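Local coordinates for hypothetical conserved protein (Thermus thermophilus, PDB 3DZM) that is of unknown function but forms a calcium-binding beta-barrel, a major protein of the outer membrane, at residues Gly140-Ala144 and Val154-Gly158. Numbering follows the deposited sequence.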
ATOM      1  N   GLY A 140      11.465  -3.758  -8.346  1.00 63.03           N
ATOM      2  CA  GLY A 140      10.966  -5.114  -8.244  1.00 64.34           C
ATOM      3  C   GLY A 140      11.170  -5.922  -9.493  1.00 66.19           C
ATOM      4  O   GLY A 140      11.678  -5.411 -10.501  1.00 69.08           O
ATOM      5  N   VAL A 141      10.789  -7.188  -9.420  1.00 62.26           N
ATOM      6  CA  VAL A 141      10.728  -8.029 -10.621  1.00 72.29           C
ATOM      7  C   VAL A 141       9.321  -8.549 -10.864  1.00 65.39           C
ATOM      8  O   VAL A 141       8.603  -8.906  -9.928  1.00 65.45           O
ATOM      9  CB  VAL A 141      11.775  -9.204 -10.626  1.00 64.12           C
ATOM     10  CG1 VAL A 141      13.132  -8.705 -10.139  1.00 68.70           C
ATOM     11  CG2 VAL A 141      11.359 -10.237  -9.709  1.00 64.22           C
ATOM     12  N   ARG A 142       8.949  -8.575 -12.137  1.00 64.59           N
ATOM     13  CA  ARG A 142       7.674  -9.124 -12.597  1.00 68.57           C
ATOM     14  C   ARG A 142       7.902 -10.343 -13.489  1.00 73.16           C
ATOM     15  O   ARG A 142       8.544 -10.246 -14.542  1.00 73.79           O
ATOM     16  CB  ARG A 142       6.923  -8.063 -13.379  1.00 66.72           C
ATOM     17  CG  ARG A 142       5.504  -8.402 -13.705  1.00 75.21           C
ATOM     18  CD  ARG A 142       5.043  -7.473 -14.830  1.00 80.93           C
ATOM     19  NE  ARG A 142       3.614  -7.518 -15.120  1.00 78.78           N
ATOM     20  CZ  ARG A 142       3.097  -8.041 -16.224  1.00 84.62           C
ATOM     21  NH1 ARG A 142       3.897  -8.576 -17.138  1.00 87.26           N
ATOM     22  NH2 ARG A 142       1.783  -8.030 -16.417  1.00 88.12           N
ATOM     23  N   ALA A 143       7.384 -11.493 -13.065  1.00 69.59           N
ATOM     24  CA  ALA A 143       7.470 -12.719 -13.863  1.00 69.36           C
ATOM     25  C   ALA A 143       6.135 -12.991 -14.572  1.00 71.60           C
ATOM     26  O   ALA A 143       5.068 -12.886 -13.968  1.00 73.50           O
ATOM     27  CB  ALA A 143       7.889 -13.911 -12.989  1.00 56.13           C
ATOM     28  N   ALA A 144       6.192 -13.284 -15.866  1.00 71.31           N
ATOM     29  CA  ALA A 144       4.979 -13.637 -16.605  1.00 75.03           C
ATOM     30  C   ALA A 144       5.137 -14.968 -17.320  1.00 79.01           C
ATOM     31  O   ALA A 144       6.160 -15.212 -17.920  1.00 82.86           O
ATOM     32  CB  ALA A 144       4.617 -12.559 -17.571  1.00 67.75           C
ATOM     33  N   VAL A 154       1.006 -14.180 -13.639  1.00 70.42           N
ATOM     34  CA  VAL A 154       1.956 -13.124 -13.307  1.00 67.35           C
ATOM     35  C   VAL A 154       2.359 -13.179 -11.842  1.00 65.60           C
ATOM     36  O   VAL A 154       1.515 -13.258 -10.973  1.00 68.29           O
ATOM     37  CB  VAL A 154       1.396 -11.739 -13.573  1.00 66.83           C
ATOM     38  CG1 VAL A 154       2.411 -10.722 -13.163  1.00 68.29           C
ATOM     39  CG2 VAL A 154       1.057 -11.562 -15.017  1.00 71.37           C
ATOM     40  N   GLY A 155       3.661 -13.131 -11.592  1.00 64.07           N
ATOM     41  CA  GLY A 155       4.222 -13.092 -10.254  1.00 63.15           C
ATOM     42  C   GLY A 155       4.931 -11.760 -10.067  1.00 68.78           C
ATOM     43  O   GLY A 155       5.582 -11.248 -10.976  1.00 72.95           O
ATOM     44  N   ASP A 156       4.796 -11.172  -8.889  1.00 66.58           N
ATOM     45  CA  ASP A 156       5.402  -9.881  -8.661  1.00 66.43           C
ATOM     46  C   ASP A 156       5.972  -9.776  -7.263  1.00 67.23           C
ATOM     47  O   ASP A 156       5.221  -9.923  -6.287  1.00 63.86           O
ATOM     48  CB  ASP A 156       4.359  -8.816  -8.837  1.00 78.44           C
ATOM     49  CG  ASP A 156       4.959  -7.486  -9.032  1.00 90.03           C
ATOM     50  OD1 ASP A 156       6.199  -7.472  -9.044  1.00101.09           O
ATOM     51  OD2 ASP A 156       4.220  -6.477  -9.165  1.00 88.19           O
ATOM     52  N   LEU A 157       7.294  -9.558  -7.180  1.00 58.47           N
ATOM     53  CA  LEU A 157       7.964  -9.234  -5.926  1.00 63.37           C
ATOM     54  C   LEU A 157       8.707  -7.900  -5.995  1.00 69.78           C
ATOM     55  O   LEU A 157       9.540  -7.697  -6.880  1.00 72.56           O
ATOM     56  CB  LEU A 157       8.960 -10.318  -5.558  1.00 76.33           C
ATOM     57  CG  LEU A 157       9.610 -10.282  -4.168  1.00 83.55           C
ATOM     58  CD1 LEU A 157      10.095 -11.653  -3.826  1.00 85.91           C
ATOM     59  CD2 LEU A 157      10.743  -9.287  -4.094  1.00 77.88           C
ATOM     60  N   GLY A 158       8.402  -6.997  -5.066  1.00 65.56           N
ATOM     61  CA  GLY A 158       9.110  -5.735  -5.006  1.00 62.41           C
ATOM     62  C   GLY A 158       9.193  -5.131  -3.632  1.00 61.34           C
ATOM     63  O   GLY A 158       8.625  -5.652  -2.686  1.00 62.41           O
TER
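Arg142 leans diagonally away from Asp156, the residue opposite it, to lie against Val154. With CG anti to the backbone N (chi1 -170°) and the chain extended as far as NE, the side chain runs across the valine, whose CG1 comes within 3.9 Å of Arg142 CG. The same methyl sits over one face of the guanidinium, displaced toward its rim, and Val154 CG2 lies 3.9 Å from Arg142 NH2. The valine methyls thus cover part of one face of the guanidinium, while NH2 makes a salt bridge with Glu14. Ala211 of strand 202-213 touches both Arg142 and Val154.

Asp156 shares this buried face with Arg142 but makes no salt bridge with it: Arg142 NE and Asp156 OD2 are 6.1 Å apart. The aspartate's carboxylate is taken up by Tyr104, which hydrogen-bonds OD1, and by Arg43, in a salt bridge with OD2. The opposite charges of Glu14 and Arg43 would probably help keep Arg142 and Asp156 ionised within the barrel.

Val141, Ala143 and Leu157 point to the other face, where Val141 and Leu157 are exposed. Between the faces, 140-144 and 154-158 run antiparallel at 167°. Val141 and Leu157 form one hydrogen-bonded pair, with Val141 N to Leu157 O at 2.9 Å and a return bond from Leu157 N to Val141 O. Ala143 and Gly155 form the next, Ala143 N meeting Gly155 O at 2.8 Å. At the non-hydrogen-bonded pair Gly140-Gly158 the strands close to 3.8 Å between CA atoms.

Strands 100-117 and 202-213 continue the sheet beyond the two strands of this hairpin. Such alternation, with a network of charged side chains inside and apolar residues outside, is characteristic of a transmembrane outer-membrane beta-barrel.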